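Local atomic coordinates of SusD superfamily protein (Parabacteroides distasonis, PDB entry 3OTN), a protein that probably binds nutrients, most likely carbohydrates, at the bacterial outer membrane. Residues A[160-165]-A[197-201]; A[213-217]-A[370-374]; A[306-312]-A[334-340]; A[311-315]-A[342-346]. All blocks are in the same frame, centred on the assembly; numbering follows the deposited sequence.

How the interactions relate
Helix against helix and strand against neighbour are both represented here, and the chemistry changes with place. Interactions 1 and 2 form one helical block: helix 187-202 of the first is followed in the chain by helix 210-225 of the second, and the two touch through Tyr198, Leu199, Tyr213, Glu215 and Ser216. Interaction 1 is buried and aromatic, with one hydrogen bond across it; interaction 2 is partly buried and joins small alanines with an asparagine laid on the Tyr213 ring. About 35 Å from interaction 2, centre to centre, interaction 3 is a buried strand pairing lined with aromatic rings. Interaction 4 shares Asn311 and Tyr312 with it but lies at the surface, where hydroxyl, amide, carboxylate and imidazole bonds replace hydrophobic packing.

Interaction 1 (A[160-165]-A[197-201]); sequences YDEIII and VYLTY
Tyr201 and Tyr160 meet as an offset edge-to-face pair between helices 156-172 and 187-202, whose segments here run nearly antiparallel, consistent with the tetratricopeptide-like helical scaffold of SusD proteins. The short helical segments lie 12.2 Å apart, and large side chains bridge that distance. The edge of Tyr201 is turned to the face of Tyr160 with the planes at 90°, CD2 of Tyr201 approaching CD1 of Tyr160 to 3.6 Å. Having CG anti to the backbone N (chi1 -160°), Tyr201 reaches across to Asp161, where its hydroxyl OH donates to the syn lone pair of OD1 at 2.7 Å. Ile165 CD1 packs against the same ring, 3.8 Å from Tyr201 CD2, while Val197 CG1 sits at the edge of Tyr160, in its plane. A leucine in place of Tyr201 would probably leave Asp161 OD1 without this hydroxyl donor and the face of Tyr160 without its edge-on partner. Further out, Lys157 forms a salt bridge with Asp161 OD2, Tyr212 stacks on Tyr201, and Phe127 of helix 108-133 packs against Tyr160. A wider pi-type turn shapes the helix beneath, where Ile165 N bonds to Tyr160 O at 2.9 Å.

Interaction 2 (A[213-217]-A[370-374]); sequences YAESA and AQVNA
The carbonyl oxygen of Ala370 accepts the helical bond from Ala374 N at 2.8 Å and is met from the neighbouring helix by Tyr213 CB, 3.5 Å away. This is close helix-helix packing between 210-225 and 360-375, whose short segments run 147° apart in direction and 8.1 Å apart at their axes; small alanine side chains permit the approach. Ala370 CB lies 3.4 Å from Tyr213 O and also touches Ser216 and Ala217. At the other end of the contact, Asn373 CB stands over the centre of the Tyr213 ring, a CH-pi contact 3.4 Å from the centroid. Its amide lies nearly parallel to the ring, 10° apart and stacked upon it, while ND2 is held by Glu369 O. With an alanine in place of Tyr213, Asn373 would probably lose the flat surface beneath its CB and amide. Helix 187-202 backs the contact through Leu199, which touches both Tyr213 and Ser216. Ser216 OG bonds to Ala195 O, yet still lies 3.7 Å from Ala370 CB.

Interaction 3 (A[306-312]-A[334-340]); sequences QYFFTNY and YYIYKFF. With EDO (1,2-ethanediol), chain O.
This contact is an antiparallel strand pairing in a small three-stranded sheet: central strand 308-312, before its corner at Thr310, meets outer strand 334-336 and the type I turn from Tyr337 to Phe340. Phe308 and Ile336 form the non-hydrogen-bonded pair, Phe309 and Tyr335 the hydrogen-bonded one: Phe309 N donates to Tyr335 O at 2.8 Å, and Tyr335 N returns a bond to Phe309 O at 2.9 Å. Beside the turn, Tyr307 O takes Tyr337 N at 2.8 Å and, weakly, Lys338 N. Phe309, Tyr312, Tyr337 and Phe340 gather into an aromatic cluster. Phe309 places CG between its backbone N and carbonyl carbon (chi1 75°), and CD1 of Tyr337 lies over its face, 3.4 Å from Phe309 CG. The edge of Phe340 points to the face of Phe309, while Phe340 CZ sits over the Tyr312 ring. A 1,2-ethanediol, probably from the crystallisation liquor, bonds through O1 to Thr310 OG1 and Asn311 ND2. Alongside Tyr307, the extended Lys338 carries CD over the ring centre, 3.7 Å from the centroid. NZ forms a salt bridge with Glu421 and bonds to the carbonyls of Cys419 and Asp417. The aliphatic lysine chain is thus buried on an aromatic face while its probably charged tip is compensated by several oxygens.

Interaction 4 (A[311-315]-A[342-346]); sequences NYKGH and QVAVD. With EDO (1,2-ethanediol), chain O.
Tyr312 and His315 reach the helix 342-348 by two separate routes, one ending on side chains and the other on backbone. Asp346, with CG beside its backbone N and anti to its carbonyl carbon (chi1 -67°), brings OD1 to the edge of the tyrosine ring, in its plane. Tyr312 OH donates to the syn lone pair of this oxygen at 2.6 Å. Gln342 approaches the same hydroxyl from one turn earlier: its chain runs out extended from a CG anti to the backbone N (chi1 -171°), and NE2 donates to Tyr312 OH at 3.2 Å, almost straight at 175° and in the amide plane. The phenolic oxygen is therefore both donor and acceptor. In the fold, this ties the end of strand 308-312 and the loop after it to the first turn of the helix, where Asp346 N bonds to Gln342 O. His315 supplies the second route, its NE2 donating in the ring plane to Asp346 O at 2.8 Å but from above the carbonyl plane. ND1 is hydrogen-bonded to Ser317 OG, so that bonds at both nitrogens probably limit the ring's rotation.

Interaction 1 (A[160-165]-A[197-201])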
loop_
_atom_site.group_PDB
_atom_site.type_symbol
_atom_site.label_atom_id
_atom_site.label_comp_id
_atom_site.label_asym_id
_atom_site.label_seq_id
_atom_site.Cartn_x
_atom_site.Cartn_y
_atom_site.Cartn_z
ATOM N N TYR A 160 5.578 7.422 16.366
ATOM C CA TYR A 160 4.682 6.349 16.772
ATOM C C TYR A 160 4.037 6.594 18.162
ATOM O O TYR A 160 2.817 6.512 18.299
ATOM C CB TYR A 160 5.390 4.996 16.805
ATOM C CG TYR A 160 5.547 4.224 15.517
ATOM C CD1 TYR A 160 4.607 3.279 15.119
ATOM C CD2 TYR A 160 6.697 4.342 14.756
ATOM C CE1 TYR A 160 4.791 2.508 13.933
ATOM C CE2 TYR A 160 6.875 3.612 13.590
ATOM C CZ TYR A 160 5.933 2.692 13.188
ATOM O OH TYR A 160 6.171 1.957 12.068
ATOM N N ASP A 161 4.851 6.892 19.166
ATOM C CA ASP A 161 4.341 6.967 20.546
ATOM C C ASP A 161 3.483 8.209 20.823
ATOM O O ASP A 161 2.611 8.165 21.685
ATOM C CB ASP A 161 5.491 6.979 21.565
ATOM C CG ASP A 161 6.267 5.679 21.620
ATOM O OD1 ASP A 161 5.814 4.659 21.086
ATOM O OD2 ASP A 161 7.346 5.706 22.225
ATOM N N GLU A 162 3.784 9.318 20.156
ATOM C CA GLU A 162 3.094 10.586 20.394
ATOM C C GLU A 162 2.001 10.910 19.405
ATOM O O GLU A 162 1.055 11.631 19.750
ATOM C CB GLU A 162 4.112 11.750 20.458
ATOM C CG GLU A 162 5.090 11.636 21.628
ATOM C CD GLU A 162 6.203 12.684 21.647
ATOM O OE1 GLU A 162 5.941 13.858 21.294
ATOM O OE2 GLU A 162 7.343 12.326 22.045
ATOM N N ILE A 163 2.102 10.410 18.180
ATOM C CA ILE A 163 1.111 10.737 17.162
ATOM C C ILE A 163 0.321 9.519 16.721
ATOM O O ILE A 163 -0.872 9.427 16.965
ATOM C CB ILE A 163 1.715 11.426 15.915
ATOM C CG1 ILE A 163 2.535 12.650 16.342
ATOM C CG2 ILE A 163 0.547 11.853 14.937
ATOM C CD1 ILE A 163 3.101 13.459 15.148
ATOM N N ILE A 164 0.990 8.580 16.069
ATOM C CA ILE A 164 0.307 7.488 15.399
ATOM C C ILE A 164 -0.547 6.661 16.373
ATOM O O ILE A 164 -1.739 6.492 16.154
ATOM C CB ILE A 164 1.292 6.591 14.645
ATOM C CG1 ILE A 164 2.047 7.378 13.560
ATOM C CG2 ILE A 164 0.592 5.386 14.028
ATOM C CD1 ILE A 164 3.172 6.564 12.879
ATOM N N ILE A 165 0.065 6.148 17.438
ATOM C CA ILE A 165 -0.648 5.250 18.356
ATOM C C ILE A 165 -1.748 5.985 19.131
ATOM O O ILE A 165 -2.895 5.511 19.136
ATOM C CB ILE A 165 0.308 4.438 19.229
ATOM C CG1 ILE A 165 1.082 3.453 18.333
ATOM C CG2 ILE A 165 -0.431 3.724 20.354
ATOM C CD1 ILE A 165 2.363 2.839 19.022
ATOM N N VAL A 197 0.324 -1.022 12.425
ATOM C CA VAL A 197 1.180 -0.182 13.257
ATOM C C VAL A 197 1.893 -0.988 14.345
ATOM O O VAL A 197 3.099 -0.943 14.457
ATOM C CB VAL A 197 0.396 1.017 13.856
ATOM C CG1 VAL A 197 1.174 1.693 14.978
ATOM C CG2 VAL A 197 0.045 2.016 12.713
ATOM N N TYR A 198 1.140 -1.747 15.119
ATOM C CA TYR A 198 1.720 -2.549 16.177
ATOM C C TYR A 198 2.605 -3.706 15.692
ATOM O O TYR A 198 3.643 -3.973 16.290
ATOM C CB TYR A 198 0.596 -3.088 17.052
ATOM C CG TYR A 198 0.019 -2.112 18.049
ATOM C CD1 TYR A 198 0.844 -1.242 18.796
ATOM C CD2 TYR A 198 -1.323 -2.164 18.380
ATOM C CE1 TYR A 198 0.324 -0.421 19.783
ATOM C CE2 TYR A 198 -1.851 -1.329 19.373
ATOM C CZ TYR A 198 -1.042 -0.466 20.068
ATOM O OH TYR A 198 -1.583 0.329 21.084
ATOM N N LEU A 199 2.206 -4.370 14.595
ATOM C CA LEU A 199 3.033 -5.399 13.981
ATOM C C LEU A 199 4.386 -4.822 13.547
ATOM O O LEU A 199 5.432 -5.439 13.790
ATOM C CB LEU A 199 2.323 -6.030 12.775
ATOM C CG LEU A 199 3.069 -7.094 11.966
ATOM C CD1 LEU A 199 3.492 -8.265 12.843
ATOM C CD2 LEU A 199 2.179 -7.519 10.715
ATOM N N THR A 200 4.365 -3.641 12.935
ATOM C CA THR A 200 5.580 -2.946 12.472
ATOM C C THR A 200 6.431 -2.478 13.640
ATOM O O THR A 200 7.656 -2.633 13.620
ATOM C CB THR A 200 5.228 -1.756 11.532
ATOM O OG1 THR A 200 4.385 -2.225 10.469
ATOM C CG2 THR A 200 6.483 -1.117 10.896
ATOM N N TYR A 201 5.783 -1.918 14.663
ATOM C CA TYR A 201 6.463 -1.487 15.898
ATOM C C TYR A 201 7.243 -2.610 16.545
ATOM O O TYR A 201 8.329 -2.389 17.074
ATOM C CB TYR A 201 5.434 -0.932 16.876
ATOM C CG TYR A 201 5.943 -0.035 17.979
ATOM C CD1 TYR A 201 6.655 -0.551 19.047
ATOM C CD2 TYR A 201 5.655 1.323 17.990
ATOM C CE1 TYR A 201 7.090 0.251 20.080
ATOM C CE2 TYR A 201 6.069 2.139 19.046
ATOM C CZ TYR A 201 6.791 1.596 20.083
ATOM O OH TYR A 201 7.215 2.356 21.137
#

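Interaction 2 (A[213-217]-A[370-374])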
loop_
_atom_site.group_PDB
_atom_site.type_symbol
_atom_site.label_atom_id
_atom_site.label_comp_id
_atom_site.label_asym_id
_atom_site.label_seq_id
_atom_site.Cartn_x
_atom_site.Cartn_y
_atom_site.Cartn_z
ATOM N N TYR A 213 3.249 -7.554 19.237
ATOM C CA TYR A 213 2.582 -8.579 18.409
ATOM C C TYR A 213 1.195 -8.926 18.966
ATOM O O TYR A 213 0.251 -9.076 18.210
ATOM C CB TYR A 213 3.387 -9.877 18.322
ATOM C CG TYR A 213 4.694 -9.772 17.591
ATOM C CD1 TYR A 213 4.732 -9.490 16.235
ATOM C CD2 TYR A 213 5.895 -10.027 18.252
ATOM C CE1 TYR A 213 5.957 -9.459 15.536
ATOM C CE2 TYR A 213 7.116 -9.976 17.584
ATOM C CZ TYR A 213 7.138 -9.684 16.234
ATOM O OH TYR A 213 8.332 -9.618 15.555
ATOM N N ALA A 214 1.087 -9.075 20.291
ATOM C CA ALA A 214 -0.205 -9.405 20.899
ATOM C C ALA A 214 -1.190 -8.235 20.728
ATOM O O ALA A 214 -2.373 -8.467 20.460
ATOM C CB ALA A 214 -0.045 -9.764 22.353
ATOM N N GLU A 215 -0.726 -6.988 20.868
ATOM C CA GLU A 215 -1.615 -5.836 20.643
ATOM C C GLU A 215 -2.115 -5.813 19.193
ATOM O O GLU A 215 -3.277 -5.475 18.940
ATOM C CB GLU A 215 -0.930 -4.521 21.004
ATOM C CG GLU A 215 -0.675 -4.360 22.491
ATOM C CD GLU A 215 -1.943 -4.409 23.320
ATOM O OE1 GLU A 215 -2.898 -3.670 22.984
ATOM O OE2 GLU A 215 -1.974 -5.165 24.322
ATOM N N SER A 216 -1.237 -6.171 18.246
ATOM C CA SER A 216 -1.605 -6.259 16.806
ATOM C C SER A 216 -2.698 -7.287 16.583
ATOM O O SER A 216 -3.752 -6.969 16.006
ATOM C CB SER A 216 -0.390 -6.624 15.922
ATOM O OG SER A 216 -0.743 -6.765 14.538
ATOM N N ALA A 217 -2.423 -8.510 17.034
ATOM C CA ALA A 217 -3.337 -9.648 16.899
ATOM C C ALA A 217 -4.758 -9.341 17.439
ATOM O O ALA A 217 -5.731 -9.764 16.818
ATOM C CB ALA A 217 -2.743 -10.928 17.574
ATOM N N ALA A 370 1.196 -11.943 13.452
ATOM C CA ALA A 370 1.245 -11.463 14.833
ATOM C C ALA A 370 1.032 -12.588 15.851
ATOM O O ALA A 370 1.721 -12.647 16.889
ATOM C CB ALA A 370 0.191 -10.350 15.051
ATOM N N GLN A 371 0.049 -13.452 15.567
ATOM C CA GLN A 371 -0.340 -14.531 16.477
ATOM C C GLN A 371 0.807 -15.515 16.661
ATOM O O GLN A 371 1.153 -15.859 17.807
ATOM C CB GLN A 371 -1.617 -15.257 15.989
ATOM C CG GLN A 371 -2.153 -16.291 16.950
ATOM C CD GLN A 371 -1.546 -17.680 16.728
ATOM O OE1 GLN A 371 -1.504 -18.161 15.602
ATOM N NE2 GLN A 371 -1.091 -18.322 17.797
ATOM N N VAL A 372 1.405 -15.960 15.555
ATOM C CA VAL A 372 2.509 -16.903 15.662
ATOM C C VAL A 372 3.739 -16.283 16.358
ATOM O O VAL A 372 4.443 -16.968 17.093
ATOM C CB VAL A 372 2.906 -17.569 14.319
ATOM C CG1 VAL A 372 3.642 -16.604 13.402
ATOM C CG2 VAL A 372 3.760 -18.793 14.613
ATOM N N ASN A 373 3.977 -15.003 16.132
ATOM C CA ASN A 373 5.074 -14.294 16.775
ATOM C C ASN A 373 4.821 -14.086 18.271
ATOM O O ASN A 373 5.718 -14.269 19.073
ATOM C CB ASN A 373 5.333 -12.936 16.068
ATOM C CG ASN A 373 6.316 -13.045 14.896
ATOM O OD1 ASN A 373 7.485 -13.340 15.096
ATOM N ND2 ASN A 373 5.852 -12.755 13.687
ATOM N N ALA A 374 3.604 -13.702 18.651
ATOM C CA ALA A 374 3.266 -13.567 20.082
ATOM C C ALA A 374 3.318 -14.919 20.781
ATOM O O ALA A 374 4.048 -15.087 21.763
ATOM C CB ALA A 374 1.898 -12.929 20.267
#

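Interaction 3 (A[306-312]-A[334-340])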
loop_
_atom_site.group_PDB
_atom_site.type_symbol
_atom_site.label_atom_id
_atom_site.label_comp_id
_atom_site.label_asym_id
_atom_site.label_seq_id
_atom_site.Cartn_x
_atom_site.Cartn_y
_atom_site.Cartn_z
ATOM N N GLN A 306 -4.931 -14.570 -14.546
ATOM C CA GLN A 306 -5.235 -14.459 -13.133
ATOM C C GLN A 306 -4.418 -13.263 -12.692
ATOM O O GLN A 306 -4.807 -12.154 -13.007
ATOM C CB GLN A 306 -4.953 -15.773 -12.394
ATOM C CG GLN A 306 -5.919 -16.886 -12.865
ATOM C CD GLN A 306 -7.388 -16.648 -12.461
ATOM O OE1 GLN A 306 -7.688 -15.909 -11.535
ATOM N NE2 GLN A 306 -8.287 -17.321 -13.137
ATOM N N TYR A 307 -3.285 -13.442 -12.029
ATOM C CA TYR A 307 -2.466 -12.297 -11.646
ATOM C C TYR A 307 -1.584 -11.789 -12.776
ATOM O O TYR A 307 -1.176 -10.610 -12.771
ATOM C CB TYR A 307 -1.621 -12.658 -10.435
ATOM C CG TYR A 307 -2.276 -12.511 -9.082
ATOM C CD1 TYR A 307 -3.638 -12.223 -8.921
ATOM C CD2 TYR A 307 -1.512 -12.667 -7.931
ATOM C CE1 TYR A 307 -4.192 -12.037 -7.658
ATOM C CE2 TYR A 307 -2.064 -12.465 -6.655
ATOM C CZ TYR A 307 -3.403 -12.174 -6.527
ATOM O OH TYR A 307 -3.963 -12.017 -5.277
ATOM N N PHE A 308 -1.278 -12.670 -13.732
ATOM C CA PHE A 308 -0.380 -12.352 -14.832
ATOM C C PHE A 308 -1.017 -12.694 -16.166
ATOM O O PHE A 308 -1.937 -13.532 -16.234
ATOM C CB PHE A 308 0.970 -13.094 -14.663
ATOM C CG PHE A 308 1.599 -12.861 -13.323
ATOM C CD1 PHE A 308 2.070 -11.606 -12.984
ATOM C CD2 PHE A 308 1.615 -13.876 -12.354
ATOM C CE1 PHE A 308 2.617 -11.379 -11.717
ATOM C CE2 PHE A 308 2.120 -13.650 -11.094
ATOM C CZ PHE A 308 2.636 -12.412 -10.768
ATOM N N PHE A 309 -0.520 -12.051 -17.216
ATOM C CA PHE A 309 -0.891 -12.382 -18.602
ATOM C C PHE A 309 0.295 -12.274 -19.539
ATOM O O PHE A 309 1.313 -11.671 -19.211
ATOM C CB PHE A 309 -2.139 -11.625 -19.098
ATOM C CG PHE A 309 -1.949 -10.156 -19.433
ATOM C CD1 PHE A 309 -1.405 -9.253 -18.528
ATOM C CD2 PHE A 309 -2.451 -9.651 -20.649
ATOM C CE1 PHE A 309 -1.310 -7.872 -18.830
ATOM C CE2 PHE A 309 -2.350 -8.279 -20.962
ATOM C CZ PHE A 309 -1.787 -7.389 -20.055
ATOM N N THR A 310 0.172 -12.960 -20.672
ATOM C CA THR A 310 1.263 -13.125 -21.648
ATOM C C THR A 310 0.793 -12.959 -23.095
ATOM O O THR A 310 1.607 -12.960 -24.009
ATOM C CB THR A 310 1.864 -14.542 -21.534
ATOM O OG1 THR A 310 0.844 -15.495 -21.829
ATOM C CG2 THR A 310 2.406 -14.825 -20.154
ATOM N N ASN A 311 -0.519 -12.878 -23.316
ATOM C CA ASN A 311 -1.065 -12.566 -24.610
ATOM C C ASN A 311 -2.361 -11.738 -24.475
ATOM O O ASN A 311 -3.023 -11.742 -23.426
ATOM C CB ASN A 311 -1.299 -13.865 -25.405
ATOM C CG ASN A 311 -2.442 -14.702 -24.839
ATOM O OD1 ASN A 311 -3.585 -14.265 -24.815
ATOM N ND2 ASN A 311 -2.132 -15.910 -24.395
ATOM N N TYR A 312 -2.704 -11.027 -25.538
ATOM C CA TYR A 312 -3.954 -10.255 -25.600
ATOM C C TYR A 312 -4.277 -10.049 -27.072
ATOM O O TYR A 312 -3.856 -10.856 -27.896
ATOM C CB TYR A 312 -3.875 -8.947 -24.764
ATOM C CG TYR A 312 -5.218 -8.510 -24.219
ATOM C CD1 TYR A 312 -5.850 -9.219 -23.201
ATOM C CD2 TYR A 312 -5.885 -7.391 -24.746
ATOM C CE1 TYR A 312 -7.134 -8.840 -22.722
ATOM C CE2 TYR A 312 -7.154 -7.013 -24.271
ATOM C CZ TYR A 312 -7.759 -7.736 -23.259
ATOM O OH TYR A 312 -8.996 -7.345 -22.821
ATOM N N TYR A 334 5.900 -11.967 -19.243
ATOM C CA TYR A 334 4.849 -11.835 -18.240
ATOM C C TYR A 334 4.540 -10.364 -17.961
ATOM O O TYR A 334 5.436 -9.532 -17.839
ATOM C CB TYR A 334 5.248 -12.509 -16.930
ATOM C CG TYR A 334 5.624 -13.980 -17.063
ATOM C CD1 TYR A 334 4.674 -14.933 -17.408
ATOM C CD2 TYR A 334 6.916 -14.417 -16.745
ATOM C CE1 TYR A 334 5.013 -16.296 -17.491
ATOM C CE2 TYR A 334 7.267 -15.761 -16.832
ATOM C CZ TYR A 334 6.314 -16.700 -17.189
ATOM O OH TYR A 334 6.696 -18.035 -17.249
ATOM N N TYR A 335 3.250 -10.064 -17.850
ATOM C CA TYR A 335 2.780 -8.763 -17.410
ATOM C C TYR A 335 1.746 -8.942 -16.307
ATOM O O TYR A 335 1.093 -10.002 -16.214
ATOM C CB TYR A 335 2.205 -8.004 -18.589
ATOM C CG TYR A 335 3.270 -7.680 -19.605
ATOM C CD1 TYR A 335 3.991 -6.484 -19.517
ATOM C CD2 TYR A 335 3.609 -8.590 -20.620
ATOM C CE1 TYR A 335 5.025 -6.189 -20.428
ATOM C CE2 TYR A 335 4.642 -8.303 -21.537
ATOM C CZ TYR A 335 5.336 -7.100 -21.435
ATOM O OH TYR A 335 6.337 -6.794 -22.328
ATOM N N ILE A 336 1.622 -7.921 -15.466
ATOM C CA ILE A 336 0.635 -7.926 -14.400
ATOM C C ILE A 336 -0.767 -7.681 -14.940
ATOM O O ILE A 336 -1.037 -6.649 -15.538
ATOM C CB ILE A 336 0.979 -6.932 -13.286
ATOM C CG1 ILE A 336 2.268 -7.387 -12.577
ATOM C CG2 ILE A 336 -0.208 -6.896 -12.277
ATOM C CD1 ILE A 336 3.159 -6.248 -11.989
ATOM N N TYR A 337 -1.628 -8.673 -14.721
ATOM C CA TYR A 337 -3.050 -8.660 -15.051
ATOM C C TYR A 337 -3.931 -8.415 -13.827
ATOM O O TYR A 337 -5.133 -8.175 -13.972
ATOM C CB TYR A 337 -3.443 -10.028 -15.645
ATOM C CG TYR A 337 -4.687 -10.054 -16.490
ATOM C CD1 TYR A 337 -4.755 -9.359 -17.698
ATOM C CD2 TYR A 337 -5.819 -10.795 -16.095
ATOM C CE1 TYR A 337 -5.914 -9.407 -18.501
ATOM C CE2 TYR A 337 -6.976 -10.826 -16.902
ATOM C CZ TYR A 337 -7.004 -10.145 -18.097
ATOM O OH TYR A 337 -8.136 -10.182 -18.886
ATOM N N LYS A 338 -3.333 -8.423 -12.631
ATOM C CA LYS A 338 -4.073 -8.318 -11.346
ATOM C C LYS A 338 -5.051 -7.128 -11.265
ATOM O O LYS A 338 -6.139 -7.229 -10.668
ATOM C CB LYS A 338 -3.043 -8.273 -10.226
ATOM C CG LYS A 338 -3.519 -8.467 -8.851
ATOM C CD LYS A 338 -2.320 -8.706 -7.929
ATOM C CE LYS A 338 -2.757 -8.708 -6.512
ATOM N NZ LYS A 338 -1.711 -9.149 -5.567
ATOM N N PHE A 339 -4.708 -6.043 -11.949
ATOM C CA PHE A 339 -5.468 -4.789 -11.904
ATOM C C PHE A 339 -6.040 -4.388 -13.265
ATOM O O PHE A 339 -6.305 -3.235 -13.488
ATOM C CB PHE A 339 -4.553 -3.693 -11.367
ATOM C CG PHE A 339 -3.826 -4.089 -10.099
ATOM C CD1 PHE A 339 -4.540 -4.392 -8.948
ATOM C CD2 PHE A 339 -2.435 -4.171 -10.061
ATOM C CE1 PHE A 339 -3.885 -4.740 -7.762
ATOM C CE2 PHE A 339 -1.774 -4.526 -8.878
ATOM C CZ PHE A 339 -2.509 -4.796 -7.733
ATOM N N PHE A 340 -6.305 -5.375 -14.116
ATOM C CA PHE A 340 -6.768 -5.158 -15.486
ATOM C C PHE A 340 -8.295 -4.903 -15.531
ATOM O O PHE A 340 -9.128 -5.814 -15.669
ATOM C CB PHE A 340 -6.324 -6.353 -16.326
ATOM C CG PHE A 340 -6.425 -6.166 -17.814
ATOM C CD1 PHE A 340 -7.634 -6.385 -18.496
ATOM C CD2 PHE A 340 -5.276 -5.903 -18.564
ATOM C CE1 PHE A 340 -7.684 -6.268 -19.899
ATOM C CE2 PHE A 340 -5.331 -5.765 -19.916
ATOM C CZ PHE A 340 -6.539 -5.963 -20.598
HETATM C C1 EDO O . 1.575 -16.738 -25.536
HETATM O O1 EDO O . 0.528 -16.867 -24.579
HETATM C C2 EDO O . 2.722 -17.680 -25.160
HETATM O O2 EDO O . 3.398 -17.167 -24.015
#

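Interaction 4 (A[311-315]-A[342-346])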
loop_
_atom_site.group_PDB
_atom_site.type_symbol
_atom_site.label_atom_id
_atom_site.label_comp_id
_atom_site.label_asym_id
_atom_site.label_seq_id
_atom_site.Cartn_x
_atom_site.Cartn_y
_atom_site.Cartn_z
ATOM N N ASN A 311 -0.519 -12.878 -23.316
ATOM C CA ASN A 311 -1.065 -12.566 -24.610
ATOM C C ASN A 311 -2.361 -11.738 -24.475
ATOM O O ASN A 311 -3.023 -11.742 -23.426
ATOM C CB ASN A 311 -1.299 -13.865 -25.405
ATOM C CG ASN A 311 -2.442 -14.702 -24.839
ATOM O OD1 ASN A 311 -3.585 -14.265 -24.815
ATOM N ND2 ASN A 311 -2.132 -15.910 -24.395
ATOM N N TYR A 312 -2.704 -11.027 -25.538
ATOM C CA TYR A 312 -3.954 -10.255 -25.600
ATOM C C TYR A 312 -4.277 -10.049 -27.072
ATOM O O TYR A 312 -3.856 -10.856 -27.896
ATOM C CB TYR A 312 -3.875 -8.947 -24.764
ATOM C CG TYR A 312 -5.218 -8.510 -24.219
ATOM C CD1 TYR A 312 -5.850 -9.219 -23.201
ATOM C CD2 TYR A 312 -5.885 -7.391 -24.746
ATOM C CE1 TYR A 312 -7.134 -8.840 -22.722
ATOM C CE2 TYR A 312 -7.154 -7.013 -24.271
ATOM C CZ TYR A 312 -7.759 -7.736 -23.259
ATOM O OH TYR A 312 -8.996 -7.345 -22.821
ATOM N N LYS A 313 -5.161 -9.132 -27.407
ATOM C CA LYS A 313 -5.431 -8.793 -28.803
ATOM C C LYS A 313 -5.148 -7.313 -28.967
ATOM O O LYS A 313 -5.287 -6.546 -28.012
ATOM C CB LYS A 313 -6.890 -9.088 -29.159
ATOM C CG LYS A 313 -7.342 -10.528 -28.886
ATOM C CD LYS A 313 -8.703 -10.862 -29.560
ATOM C CE LYS A 313 -9.292 -12.169 -29.024
ATOM N NZ LYS A 313 -10.484 -12.635 -29.785
ATOM N N GLY A 314 -4.743 -6.916 -30.162
ATOM C CA GLY A 314 -4.578 -5.505 -30.482
ATOM C C GLY A 314 -5.931 -4.811 -30.463
ATOM O O GLY A 314 -6.933 -5.382 -30.868
ATOM N N HIS A 315 -5.962 -3.580 -29.979
ATOM C CA HIS A 315 -7.224 -2.844 -29.892
ATOM C C HIS A 315 -7.595 -2.346 -31.307
ATOM O O HIS A 315 -6.697 -1.937 -32.045
ATOM C CB HIS A 315 -7.084 -1.676 -28.920
ATOM C CG HIS A 315 -8.374 -0.993 -28.621
ATOM N ND1 HIS A 315 -8.873 0.030 -29.404
ATOM C CD2 HIS A 315 -9.277 -1.184 -27.632
ATOM C CE1 HIS A 315 -10.017 0.452 -28.900
ATOM N NE2 HIS A 315 -10.289 -0.273 -27.830
ATOM N N GLN A 342 -10.999 -4.339 -17.318
ATOM C CA GLN A 342 -11.203 -4.745 -18.680
ATOM C C GLN A 342 -12.072 -3.774 -19.480
ATOM O O GLN A 342 -11.783 -3.505 -20.644
ATOM C CB GLN A 342 -11.795 -6.142 -18.743
ATOM C CG GLN A 342 -11.822 -6.705 -20.156
ATOM C CD GLN A 342 -11.923 -8.216 -20.177
ATOM O OE1 GLN A 342 -12.718 -8.802 -19.420
ATOM N NE2 GLN A 342 -11.101 -8.866 -21.030
ATOM N N VAL A 343 -13.109 -3.228 -18.854
ATOM C CA VAL A 343 -13.915 -2.184 -19.493
ATOM C C VAL A 343 -13.057 -0.953 -19.826
ATOM O O VAL A 343 -13.171 -0.390 -20.907
ATOM C CB VAL A 343 -15.164 -1.797 -18.631
ATOM C CG1 VAL A 343 -15.856 -0.565 -19.214
ATOM C CG2 VAL A 343 -16.156 -3.005 -18.602
ATOM N N ALA A 344 -12.169 -0.578 -18.916
ATOM C CA ALA A 344 -11.306 0.581 -19.131
ATOM C C ALA A 344 -10.325 0.321 -20.288
ATOM O O ALA A 344 -10.152 1.172 -21.193
ATOM C CB ALA A 344 -10.576 0.968 -17.834
ATOM N N VAL A 345 -9.735 -0.868 -20.285
ATOM C CA VAL A 345 -8.693 -1.206 -21.255
ATOM C C VAL A 345 -9.299 -1.415 -22.635
ATOM O O VAL A 345 -8.747 -0.928 -23.608
ATOM C CB VAL A 345 -7.855 -2.445 -20.813
ATOM C CG1 VAL A 345 -6.814 -2.886 -21.914
ATOM C CG2 VAL A 345 -7.152 -2.170 -19.473
ATOM N N ASP A 346 -10.390 -2.167 -22.722
ATOM C CA ASP A 346 -11.003 -2.490 -24.003
ATOM C C ASP A 346 -11.846 -1.382 -24.610
ATOM O O ASP A 346 -11.989 -1.331 -25.841
ATOM C CB ASP A 346 -11.908 -3.726 -23.909
ATOM C CG ASP A 346 -11.159 -5.017 -23.637
ATOM O OD1 ASP A 346 -9.916 -5.080 -23.726
ATOM O OD2 ASP A 346 -11.853 -6.000 -23.323
HETATM C C1 EDO O . 1.575 -16.738 -25.536
HETATM O O1 EDO O . 0.528 -16.867 -24.579
HETATM C C2 EDO O . 2.722 -17.680 -25.160
HETATM O O2 EDO O . 3.398 -17.167 -24.015
#